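Local structure of endo-beta-1,4-mannanase (Alicyclobacillus acidocaldarius, 4CD8) at residues E110-P115 against E156-M161; A267-P270 against W274-G277; K286-P289 against E295-S298; D207-R212 against A259-A264; S126-M131 against I166-T171. The protein hydrolyses internal beta-1,4-mannosidic linkages of mannans as a GH113 glycoside hydrolase built on a TIM barrel. All coordinates share one frame; numbering follows the deposited sequence. Where two conformers were deposited one is given.

Contact 1: residues E110-P115 against E156-M161; sequences EKEHGP and EPHEAM
H158 and E112 make the polar half of this contact, and M161, one helical turn further along, brings a methyl up against the same glutamate and H113. The first residue of 156-161 to touch is H158, the N-cap position just ahead of helix 159-172 and the centre of an inverse gamma turn. Its ring carbon CG stands beside the backbone N, which sets the ring toward 110-115, with its ND1 edge to E112. ND1 donates to OE2 of E112 at 2.8 Å, with an angle of 148° at the hydrogen. The acceptor sits within 6° of the imidazole plane and offers its syn lone pair; the carboxylate and ring planes are nearly coplanar. E112 gets there by a bend at chi2 (73°), after which its carboxylate slides past the histidine rather than meeting it head on. W120, at the start of helix 120-140, stacks on the H158 ring. Next comes M161, its chain extended beyond CG, whose methyl CE comes to 3.7 Å from OE2 of E112. The same methyl meets the H113 ring obliquely, with CE 3.9 Å from NE2, while F124 of helix 120-140 also touches this methionine. With ND1 as donor, the histidine proton is spoken for on that side, and the adjacent carboxylate would tend to stabilise a protonated imidazole; the coplanar bond, together with the stacked tryptophan, limits how the H158 ring can turn.

Contact 2: residues A267-P270 against W274-G277; sequences AAMP and WFKG
M269 puts its terminal methyl squarely on the ring of F275. CE stands 3.5 Å from the ring centroid and only 6° off the normal, a CH-pi contact in which the methyl is about equally far from all six carbons. The methionine chain folds at chi2 (-50°) and again at chi3 (-68°), and these two bends bring CE over the ring while SD stays farther back, above the same face at 4.9 Å from the centroid. On the other face the backbone N of G277 lies over the ring centre, leaving the phenyl sandwiched between a methyl and the peptide chain of its own strand. The hollow that takes the methyl lies between the F275 face and the rim of W274, where CE is 4.0 Å from CH2. Alongside, the pyrrolidine of P270 sets CG against CZ2 of W274 at 4.0 Å, the two side chains crossing at about a right angle. NE1 of W274 is hydrogen-bonded to OE1 of E272, in the residues between the two segments. F229, on strand 227-232, meets both M269 and F275. This is the short connection by which helix 255-268 of the TIM barrel hands over to strand 275-283, with a Met-aromatic contact filling the bend.

Contact 3: residues K286-P289 against E295-S298; sequences KLYP and EDGS
Y288 has CB of D296 over one face of its ring and the carboxylate beside its CD2-CE2 rim, and the aspartate is the side chain to follow. Its CB lies offset toward the rim, 4.1 Å from CE2 of Y288. From there CG stands anti to the backbone N (chi1 -171°), which carries the carboxylate out past the CE2 rim: CG of D296 is 3.5 Å from CE2 of Y288. OD1 rests on the same side of the ring plane, near CD2 and CE2, at 3.5 Å from the latter. The carboxylate and ring planes are 31° apart, and no hydrogen bond passes between the two segments; the contact is one of van der Waals touch. OD2 then swings back to its own chain. It takes the backbone N-H of S298 at 3.0 Å, from above the carboxylate plane; OG of S298 is modelled at 2.5 Å from OD2, a suspiciously short and doubtful distance. A salt bridge from K304 reaches OD2 as well, and this lysine together with the S298 N-H would favour the charged carboxylate. At the far end of the tyrosine, OH is hydrogen-bonded to the backbone O of Y302, pinning the ring tip independently of the aspartate. S298 OG has a further bond with the backbone N of C300. The aspartate's bond to the N-H two residues on makes an Asx turn, set here in the long loop after strand 275-283 of the barrel, where the side chain of S298 comes to about 7 Å from the bound mannose.

Contact 4: residues D207-R212 against A259-A264; sequences DRWRDR and ARFYEA
W209 presents the edge of its indole to F261, and the phenyl ring turns its face to that edge in an offset edge-to-face pair; CD2 of F261 in turn lies over one face of Y262, offset toward the rim. The five-membered ring of W209 and the F261 ring have centroids 5.5 Å apart, with planes at 70°. At the indole edge, CE1 of F261 lies near the plane, 3.6 Å from NE1. Further round the rim, CZ2 of W209 meets CZ of F261 at 3.9 Å. F261 has its CG anti to the backbone N (chi1 173°), which brings the ring end nearer to W209. V232, on strand 227-232, touches both aromatic side chains from the barrel side, and Y204 adds a second edge-to-face contact to W209. A turn on from F261, A264 faces W209 where helices 209-223 and 255-268 lie side by side: the CA atoms of A264 and W209 are 7.2 Å apart, and the alanine O is 4.3 Å from CB of the tryptophan. No hydrogen bond joins the two segments, so cohesion here is dispersive; any N-H...pi share is probably slight, since NE1 stands off the CE1 rim rather than over the ring.

Contact 5: residues S126-M131 against I166-T171; sequences SYSDMM and IARVRT
R168 reaches across from helix 159-172 to D129 and S128 on the outer side of this helix pair, while V169 and M131 meet on the buried side. The apolar part is small: CG2 of V169 touches CB of M131 at 3.9 Å, close to where the backbones are nearest (M131 and V169 CA atoms 6.7 Å apart). The sulfur end of M131 bends off toward P94 of strand 89-98, and A135 of helix 120-140 touches V169 too. The two helices are neighbours on the outside of the TIM barrel, as expected where successive beta-alpha units lie side by side; segments 126-131 and 166-171 run in the same N-to-C sense at -23°, with their axes 9.5 Å apart at closest. Toward solvent the gap is bridged by polar groups. R168 has CG anti to the backbone N (chi1 -180°) and its chain extended on to NE, and its guanidinium grips OD1 of D129 end-on with two nitrogens, NH1 at 2.8 Å and NH2 at 3.1 Å. The oxygen lies in the guanidinium plane, and NH1 approaches its anti lone pair; the carboxylate itself is turned almost perpendicular, 83° from the guanidinium. D129 is exposed. NH1 also donates to OG of S128 at 3.1 Å, this partner tilted somewhat from the guanidinium plane. Over one guanidinium face sits the backbone O of S128.

How the contacts relate
Contacts 1 and 5 form one neighbourhood: both use helix 159-172, their centres are 15 Å apart, and their segments alternate along the chain. Contacts 2 and 4 form a second, sharing helix 255-268 and touching directly, with A268 CB 3.5 Å from W209 CB and M269 SD 3.9 Å from W209 CZ3, so W209 packs against the end of helix 255-268 and M269. Contact 5 lies on the opposite side of the chain's centre from contacts 3 and 4. Of the contacts with a side chain near the inhibitor, S298 of contact 3 is about 9 Å from the mannoimidazole, F261 of contact 4 about 10 Å and M131 of contact 5 about 13 Å.

Contact 1: residues E110-P115 against E156-M161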
# COMPACT_ATOMS: atom_id res chain seq x y z
N GLU A 110 -5.88 -5.98 25.69
CA GLU A 110 -5.79 -5.97 27.16
C GLU A 110 -4.54 -6.66 27.70
O GLU A 110 -4.00 -6.27 28.74
CB GLU A 110 -7.04 -6.64 27.77
N LYS A 111 -4.09 -7.69 26.98
CA LYS A 111 -3.01 -8.57 27.44
C LYS A 111 -1.95 -8.71 26.33
O LYS A 111 -2.27 -8.69 25.13
CB LYS A 111 -3.58 -9.96 27.76
CG LYS A 111 -4.70 -10.04 28.81
CD LYS A 111 -4.19 -9.95 30.25
CE LYS A 111 -5.17 -10.38 31.37
NZ LYS A 111 -6.11 -9.34 31.86
N GLU A 112 -0.70 -8.90 26.74
CA GLU A 112 0.36 -9.25 25.78
C GLU A 112 0.23 -10.70 25.31
O GLU A 112 0.31 -10.96 24.13
CB GLU A 112 1.77 -9.06 26.40
CG GLU A 112 2.91 -9.29 25.38
CD GLU A 112 3.04 -8.17 24.37
OE1 GLU A 112 2.34 -7.14 24.52
OE2 GLU A 112 3.86 -8.31 23.41
N HIS A 113 0.04 -11.63 26.25
CA HIS A 113 0.03 -13.05 25.91
C HIS A 113 -1.28 -13.72 26.27
O HIS A 113 -2.06 -13.18 27.06
CB HIS A 113 1.19 -13.78 26.63
CG HIS A 113 2.54 -13.36 26.14
ND1 HIS A 113 3.40 -12.58 26.88
CD2 HIS A 113 3.15 -13.58 24.95
CE1 HIS A 113 4.50 -12.37 26.18
NE2 HIS A 113 4.37 -12.96 25.01
N GLY A 114 -1.45 -14.93 25.71
CA GLY A 114 -2.60 -15.79 25.94
C GLY A 114 -3.28 -16.08 24.62
O GLY A 114 -4.01 -15.23 24.11
N PRO A 115 -3.04 -17.27 24.03
CA PRO A 115 -3.70 -17.65 22.78
C PRO A 115 -5.24 -17.52 22.76
O PRO A 115 -5.81 -17.22 21.71
CB PRO A 115 -3.26 -19.10 22.60
CG PRO A 115 -1.92 -19.13 23.22
CD PRO A 115 -2.09 -18.31 24.46
N GLU A 156 3.74 -2.33 15.96
CA GLU A 156 5.18 -2.25 15.69
C GLU A 156 6.10 -2.54 16.88
O GLU A 156 7.09 -3.27 16.70
CB GLU A 156 5.51 -0.94 14.99
CG GLU A 156 5.12 -0.92 13.52
CD GLU A 156 5.02 0.49 12.91
OE1 GLU A 156 5.43 1.47 13.58
OE2 GLU A 156 4.57 0.58 11.73
N PRO A 157 5.78 -2.06 18.09
CA PRO A 157 6.67 -2.37 19.23
C PRO A 157 6.75 -3.85 19.62
O PRO A 157 7.64 -4.21 20.37
CB PRO A 157 6.11 -1.53 20.38
CG PRO A 157 5.27 -0.50 19.74
CD PRO A 157 4.79 -1.03 18.43
N HIS A 158 5.84 -4.68 19.10
CA HIS A 158 5.84 -6.13 19.36
C HIS A 158 6.77 -6.77 18.35
O HIS A 158 6.36 -7.47 17.45
CB HIS A 158 4.40 -6.65 19.31
CG HIS A 158 3.52 -5.93 20.26
ND1 HIS A 158 3.38 -6.31 21.57
CD2 HIS A 158 2.77 -4.80 20.11
CE1 HIS A 158 2.58 -5.45 22.19
NE2 HIS A 158 2.21 -4.52 21.33
N GLU A 159 8.06 -6.53 18.57
CA GLU A 159 9.09 -6.83 17.59
C GLU A 159 9.25 -8.34 17.36
O GLU A 159 9.30 -8.80 16.22
CB GLU A 159 10.42 -6.21 18.05
CG GLU A 159 11.49 -6.16 16.98
CD GLU A 159 12.85 -5.85 17.56
OE1 GLU A 159 12.93 -5.22 18.64
OE2 GLU A 159 13.84 -6.27 16.93
N ALA A 160 9.35 -9.09 18.44
CA ALA A 160 9.49 -10.54 18.34
C ALA A 160 8.30 -11.15 17.62
O ALA A 160 8.44 -12.03 16.80
CB ALA A 160 9.68 -11.14 19.72
N MET A 161 7.09 -10.63 17.88
CA MET A 161 5.95 -11.16 17.19
C MET A 161 5.98 -10.83 15.70
O MET A 161 5.59 -11.67 14.88
CB MET A 161 4.63 -10.69 17.83
CG MET A 161 4.42 -11.29 19.23
SD MET A 161 2.94 -10.63 20.01
CE MET A 161 3.08 -11.47 21.60

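Contact 2: residues A267-P270 against W274-G277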
# COMPACT_ATOMS: atom_id res chain seq x y z
N ALA A 267 9.21 17.31 -6.91
CA ALA A 267 10.27 18.33 -6.78
C ALA A 267 11.17 18.03 -5.60
O ALA A 267 12.40 18.27 -5.66
CB ALA A 267 9.67 19.73 -6.62
N ALA A 268 10.57 17.51 -4.53
CA ALA A 268 11.31 17.24 -3.28
C ALA A 268 12.25 16.01 -3.33
O ALA A 268 13.35 16.05 -2.75
CB ALA A 268 10.35 17.12 -2.12
N MET A 269 11.85 14.94 -4.03
CA MET A 269 12.56 13.67 -3.94
C MET A 269 13.78 13.70 -4.83
O MET A 269 13.67 14.00 -6.00
CB MET A 269 11.66 12.49 -4.34
CG MET A 269 10.52 12.20 -3.37
SD MET A 269 11.02 12.07 -1.64
CE MET A 269 11.99 10.55 -1.66
N PRO A 270 14.97 13.38 -4.28
CA PRO A 270 16.17 13.47 -5.10
C PRO A 270 16.37 12.23 -5.97
O PRO A 270 15.70 11.22 -5.78
CB PRO A 270 17.27 13.58 -4.05
CG PRO A 270 16.77 12.79 -2.90
CD PRO A 270 15.28 13.00 -2.89
N TRP A 274 19.28 5.30 -2.90
CA TRP A 274 18.53 4.79 -1.74
C TRP A 274 17.02 4.84 -1.90
O TRP A 274 16.30 4.12 -1.19
CB TRP A 274 18.92 5.55 -0.46
CG TRP A 274 18.59 7.00 -0.50
CD1 TRP A 274 19.41 8.00 -0.91
CD2 TRP A 274 17.33 7.61 -0.17
NE1 TRP A 274 18.75 9.20 -0.85
CE2 TRP A 274 17.48 8.99 -0.39
CE3 TRP A 274 16.10 7.13 0.31
CZ2 TRP A 274 16.45 9.89 -0.18
CZ3 TRP A 274 15.08 8.04 0.54
CH2 TRP A 274 15.26 9.40 0.29
N PHE A 275 16.56 5.66 -2.82
CA PHE A 275 15.12 5.82 -3.03
C PHE A 275 14.67 5.02 -4.26
O PHE A 275 15.18 5.20 -5.38
CB PHE A 275 14.77 7.27 -3.23
CG PHE A 275 13.31 7.50 -3.47
CD1 PHE A 275 12.39 7.04 -2.58
CD2 PHE A 275 12.87 8.16 -4.60
CE1 PHE A 275 11.03 7.25 -2.79
CE2 PHE A 275 11.54 8.40 -4.81
CZ PHE A 275 10.61 7.92 -3.90
N LYS A 276 13.72 4.12 -4.04
CA LYS A 276 13.32 3.19 -5.07
C LYS A 276 11.89 3.39 -5.60
O LYS A 276 11.43 2.61 -6.39
CB LYS A 276 13.52 1.76 -4.58
CG LYS A 276 14.97 1.35 -4.65
CD LYS A 276 15.43 1.11 -6.08
CE LYS A 276 16.81 0.48 -6.05
NZ LYS A 276 17.41 0.43 -7.41
N GLY A 277 11.27 4.52 -5.26
CA GLY A 277 10.13 4.98 -6.03
C GLY A 277 8.79 4.98 -5.36
O GLY A 277 8.67 5.11 -4.13

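Contact 3: residues K286-P289 against E295-S298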
# COMPACT_ATOMS: atom_id res chain seq x y z
N LYS A 286 -13.69 -0.12 -10.22
CA LYS A 286 -14.66 0.45 -11.16
C LYS A 286 -14.21 1.85 -11.53
O LYS A 286 -14.32 2.79 -10.73
CB LYS A 286 -16.03 0.50 -10.51
CG LYS A 286 -17.08 1.15 -11.40
CD LYS A 286 -18.50 0.90 -10.89
CE LYS A 286 -19.53 1.46 -11.87
NZ LYS A 286 -20.91 1.13 -11.43
N LEU A 287 -13.68 1.98 -12.74
CA LEU A 287 -13.06 3.22 -13.17
C LEU A 287 -14.06 4.07 -13.90
O LEU A 287 -14.81 3.60 -14.76
CB LEU A 287 -11.87 2.91 -14.10
CG LEU A 287 -10.99 4.06 -14.60
CD1 LEU A 287 -10.34 4.75 -13.40
CD2 LEU A 287 -9.93 3.56 -15.58
N TYR A 288 -14.07 5.33 -13.54
CA TYR A 288 -14.93 6.32 -14.21
C TYR A 288 -14.37 6.63 -15.62
O TYR A 288 -13.13 6.48 -15.87
CB TYR A 288 -15.02 7.58 -13.34
CG TYR A 288 -13.68 8.17 -12.96
CD1 TYR A 288 -12.99 8.99 -13.83
CD2 TYR A 288 -13.12 7.88 -11.71
CE1 TYR A 288 -11.75 9.50 -13.48
CE2 TYR A 288 -11.89 8.38 -11.34
CZ TYR A 288 -11.20 9.20 -12.21
OH TYR A 288 -9.96 9.69 -11.81
N PRO A 289 -15.24 7.04 -16.56
CA PRO A 289 -14.78 7.48 -17.88
C PRO A 289 -13.97 8.77 -17.72
O PRO A 289 -14.21 9.56 -16.81
CB PRO A 289 -16.08 7.71 -18.68
CG PRO A 289 -17.18 7.77 -17.68
CD PRO A 289 -16.71 7.15 -16.40
N GLU A 295 -15.64 15.56 -11.97
CA GLU A 295 -16.60 15.38 -10.87
C GLU A 295 -16.06 14.44 -9.82
O GLU A 295 -16.74 14.17 -8.84
CB GLU A 295 -17.96 14.86 -11.37
CG GLU A 295 -18.75 15.86 -12.19
CD GLU A 295 -18.08 16.14 -13.52
OE1 GLU A 295 -17.92 15.18 -14.31
OE2 GLU A 295 -17.72 17.32 -13.76
N ASP A 296 -14.84 13.95 -10.03
CA ASP A 296 -14.26 12.97 -9.11
C ASP A 296 -13.32 13.59 -8.05
O ASP A 296 -12.33 14.25 -8.39
CB ASP A 296 -13.54 11.89 -9.90
CG ASP A 296 -13.11 10.73 -9.02
OD1 ASP A 296 -13.90 9.79 -8.82
OD2 ASP A 296 -11.97 10.76 -8.51
N GLY A 297 -13.63 13.33 -6.78
CA GLY A 297 -12.90 13.90 -5.66
C GLY A 297 -11.96 12.88 -5.00
O GLY A 297 -11.42 13.12 -3.90
N SER A 298 -11.72 11.74 -5.69
CA SER A 298 -10.97 10.59 -5.13
C SER A 298 -9.47 10.75 -5.32
O SER A 298 -9.01 11.75 -5.85
CB SER A 298 -11.44 9.29 -5.80
OG SER A 298 -10.81 9.09 -7.07

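Contact 4: residues D207-R212 against A259-A264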
# COMPACT_ATOMS: atom_id res chain seq x y z
N ASP A 207 3.79 21.12 2.28
CA ASP A 207 4.78 21.96 2.96
C ASP A 207 5.90 21.22 3.68
O ASP A 207 6.91 21.83 4.05
CB ASP A 207 4.08 22.85 4.02
N ARG A 208 5.73 19.91 3.85
CA ARG A 208 6.57 19.11 4.72
C ARG A 208 7.60 18.27 3.93
O ARG A 208 8.54 17.73 4.52
CB ARG A 208 5.67 18.21 5.57
N TRP A 209 7.44 18.19 2.62
CA TRP A 209 8.25 17.27 1.81
C TRP A 209 9.73 17.55 1.92
O TRP A 209 10.51 16.67 2.29
CB TRP A 209 7.80 17.26 0.34
CG TRP A 209 6.65 16.33 0.11
CD1 TRP A 209 5.31 16.66 0.06
CD2 TRP A 209 6.72 14.90 -0.03
NE1 TRP A 209 4.56 15.51 -0.12
CE2 TRP A 209 5.40 14.42 -0.16
CE3 TRP A 209 7.77 13.98 -0.07
CZ2 TRP A 209 5.11 13.07 -0.33
CZ3 TRP A 209 7.49 12.67 -0.22
CH2 TRP A 209 6.18 12.20 -0.33
N ARG A 210 10.12 18.79 1.64
CA ARG A 210 11.54 19.11 1.55
C ARG A 210 12.25 18.86 2.90
O ARG A 210 13.37 18.37 2.93
CB ARG A 210 11.72 20.55 1.04
N ASP A 211 11.58 19.19 4.01
CA ASP A 211 12.19 18.98 5.34
C ASP A 211 12.23 17.52 5.76
O ASP A 211 13.03 17.15 6.60
CB ASP A 211 11.45 19.78 6.44
CG ASP A 211 11.74 21.29 6.39
OD1 ASP A 211 12.70 21.70 5.71
OD2 ASP A 211 10.99 22.07 7.04
N ARG A 212 11.36 16.70 5.19
CA ARG A 212 11.31 15.28 5.54
C ARG A 212 12.32 14.40 4.83
O ARG A 212 12.72 13.34 5.37
CB ARG A 212 9.91 14.73 5.23
CG ARG A 212 9.67 13.29 5.70
CD ARG A 212 9.79 13.14 7.20
NE ARG A 212 9.54 11.77 7.66
CZ ARG A 212 9.91 11.27 8.86
NH1 ARG A 212 10.59 11.99 9.74
NH2 ARG A 212 9.59 10.02 9.16
N ALA A 259 -2.77 17.94 -8.34
CA ALA A 259 -1.57 18.18 -9.15
C ALA A 259 -0.45 18.85 -8.34
O ALA A 259 0.72 18.44 -8.44
CB ALA A 259 -1.91 19.01 -10.38
N ARG A 260 -0.82 19.86 -7.53
CA ARG A 260 0.14 20.59 -6.68
C ARG A 260 0.83 19.61 -5.72
O ARG A 260 2.04 19.70 -5.51
CB ARG A 260 -0.51 21.75 -5.89
CG ARG A 260 -0.88 22.97 -6.72
CD ARG A 260 -1.48 24.10 -5.87
NE ARG A 260 -2.89 23.90 -5.45
CZ ARG A 260 -3.98 24.27 -6.15
NH1 ARG A 260 -3.88 24.84 -7.36
NH2 ARG A 260 -5.19 24.04 -5.65
N PHE A 261 0.07 18.68 -5.15
CA PHE A 261 0.69 17.66 -4.29
C PHE A 261 1.74 16.86 -5.06
O PHE A 261 2.86 16.70 -4.57
CB PHE A 261 -0.34 16.70 -3.73
CG PHE A 261 0.26 15.56 -2.99
CD1 PHE A 261 0.58 15.69 -1.66
CD2 PHE A 261 0.54 14.36 -3.65
CE1 PHE A 261 1.16 14.63 -0.97
CE2 PHE A 261 1.14 13.31 -2.97
CZ PHE A 261 1.44 13.43 -1.62
N TYR A 262 1.38 16.36 -6.25
CA TYR A 262 2.34 15.53 -7.04
C TYR A 262 3.56 16.36 -7.45
O TYR A 262 4.71 15.90 -7.33
CB TYR A 262 1.65 14.89 -8.26
CG TYR A 262 0.94 13.59 -7.90
CD1 TYR A 262 1.63 12.37 -7.90
CD2 TYR A 262 -0.39 13.58 -7.53
CE1 TYR A 262 1.00 11.19 -7.56
CE2 TYR A 262 -1.05 12.42 -7.19
CZ TYR A 262 -0.35 11.22 -7.19
OH TYR A 262 -0.99 10.07 -6.85
N GLU A 263 3.34 17.60 -7.89
CA GLU A 263 4.47 18.49 -8.21
C GLU A 263 5.43 18.65 -7.02
O GLU A 263 6.67 18.50 -7.17
CB GLU A 263 3.99 19.85 -8.74
CG GLU A 263 3.30 19.74 -10.09
CD GLU A 263 4.25 19.60 -11.29
OE1 GLU A 263 5.44 19.28 -11.12
OE2 GLU A 263 3.79 19.79 -12.43
N ALA A 264 4.86 18.87 -5.83
CA ALA A 264 5.69 19.09 -4.63
C ALA A 264 6.50 17.86 -4.26
O ALA A 264 7.67 17.96 -3.88
CB ALA A 264 4.85 19.54 -3.45

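Contact 5: residues S126-M131 against I166-T171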
# COMPACT_ATOMS: atom_id res chain seq x y z
N SER A 126 -3.81 -14.78 14.59
CA SER A 126 -4.78 -14.61 13.52
C SER A 126 -4.14 -13.92 12.31
O SER A 126 -4.38 -14.31 11.18
CB SER A 126 -5.91 -13.72 13.98
OG SER A 126 -6.62 -14.29 15.06
N TYR A 127 -3.35 -12.89 12.59
CA TYR A 127 -2.70 -12.10 11.54
C TYR A 127 -1.63 -12.91 10.77
O TYR A 127 -1.57 -12.87 9.56
CB TYR A 127 -2.07 -10.89 12.15
CG TYR A 127 -1.57 -9.91 11.13
CD1 TYR A 127 -2.44 -9.07 10.45
CD2 TYR A 127 -0.24 -9.78 10.87
CE1 TYR A 127 -1.99 -8.17 9.52
CE2 TYR A 127 0.23 -8.87 9.94
CZ TYR A 127 -0.63 -8.06 9.26
OH TYR A 127 -0.15 -7.15 8.35
N SER A 128 -0.86 -13.69 11.52
CA SER A 128 0.20 -14.52 10.91
C SER A 128 -0.45 -15.61 10.03
O SER A 128 -0.02 -15.90 8.93
CB SER A 128 1.08 -15.10 11.99
OG SER A 128 2.01 -15.94 11.39
N ASP A 129 -1.61 -16.11 10.50
CA ASP A 129 -2.36 -17.07 9.73
C ASP A 129 -2.79 -16.43 8.37
O ASP A 129 -2.69 -17.00 7.31
CB ASP A 129 -3.56 -17.52 10.59
CG ASP A 129 -3.27 -18.72 11.46
OD1 ASP A 129 -2.13 -19.21 11.48
OD2 ASP A 129 -4.20 -19.16 12.15
N MET A 130 -3.33 -15.22 8.45
CA MET A 130 -3.72 -14.52 7.27
C MET A 130 -2.54 -14.21 6.33
O MET A 130 -2.66 -14.46 5.13
CB MET A 130 -4.38 -13.22 7.70
CG MET A 130 -4.95 -12.43 6.55
SD MET A 130 -5.77 -10.91 6.94
CE MET A 130 -4.48 -9.74 7.15
N MET A 131 -1.44 -13.68 6.86
CA MET A 131 -0.29 -13.34 6.02
C MET A 131 0.33 -14.58 5.39
O MET A 131 0.72 -14.55 4.23
CB MET A 131 0.79 -12.60 6.81
CG MET A 131 0.42 -11.22 7.30
SD MET A 131 0.01 -10.11 5.95
CE MET A 131 -1.63 -10.25 6.16
N ILE A 166 7.05 -12.56 9.99
CA ILE A 166 7.89 -12.42 8.79
C ILE A 166 8.61 -13.72 8.47
O ILE A 166 8.63 -14.13 7.31
CB ILE A 166 8.86 -11.23 8.93
CG1 ILE A 166 8.07 -9.89 8.97
CG2 ILE A 166 9.86 -11.24 7.76
CD1 ILE A 166 8.86 -8.72 9.49
N ALA A 167 9.11 -14.39 9.50
CA ALA A 167 9.79 -15.65 9.27
C ALA A 167 8.83 -16.65 8.65
O ALA A 167 9.17 -17.40 7.76
CB ALA A 167 10.34 -16.18 10.58
N ARG A 168 7.60 -16.66 9.11
CA ARG A 168 6.63 -17.60 8.54
C ARG A 168 6.32 -17.24 7.09
O ARG A 168 6.23 -18.11 6.23
CB ARG A 168 5.37 -17.63 9.38
CG ARG A 168 4.32 -18.59 8.85
CD ARG A 168 3.19 -18.61 9.87
NE ARG A 168 2.12 -19.47 9.45
CZ ARG A 168 0.90 -19.52 10.03
NH1 ARG A 168 0.62 -18.74 11.03
NH2 ARG A 168 -0.05 -20.38 9.54
N VAL A 169 6.12 -15.95 6.80
CA VAL A 169 5.99 -15.53 5.43
C VAL A 169 7.15 -16.00 4.53
O VAL A 169 6.93 -16.46 3.42
CB VAL A 169 5.86 -13.98 5.34
CG1 VAL A 169 6.09 -13.45 3.94
CG2 VAL A 169 4.48 -13.53 5.82
N ARG A 170 8.37 -15.94 5.05
CA ARG A 170 9.52 -16.38 4.26
C ARG A 170 9.46 -17.87 3.93
O ARG A 170 9.98 -18.29 2.90
CB ARG A 170 10.79 -16.07 5.01
CG ARG A 170 11.13 -14.61 5.20
CD ARG A 170 11.47 -13.87 3.93
NE ARG A 170 12.15 -12.62 4.25
CZ ARG A 170 12.51 -11.69 3.37
NH1 ARG A 170 12.28 -11.87 2.09
NH2 ARG A 170 13.13 -10.60 3.79
N THR A 171 8.81 -18.66 4.78
CA THR A 171 8.66 -20.11 4.49
C THR A 171 7.75 -20.36 3.28
O THR A 171 7.87 -21.41 2.61
CB THR A 171 8.20 -20.97 5.71
OG1 THR A 171 6.81 -20.74 6.02
CG2 THR A 171 9.04 -20.69 6.94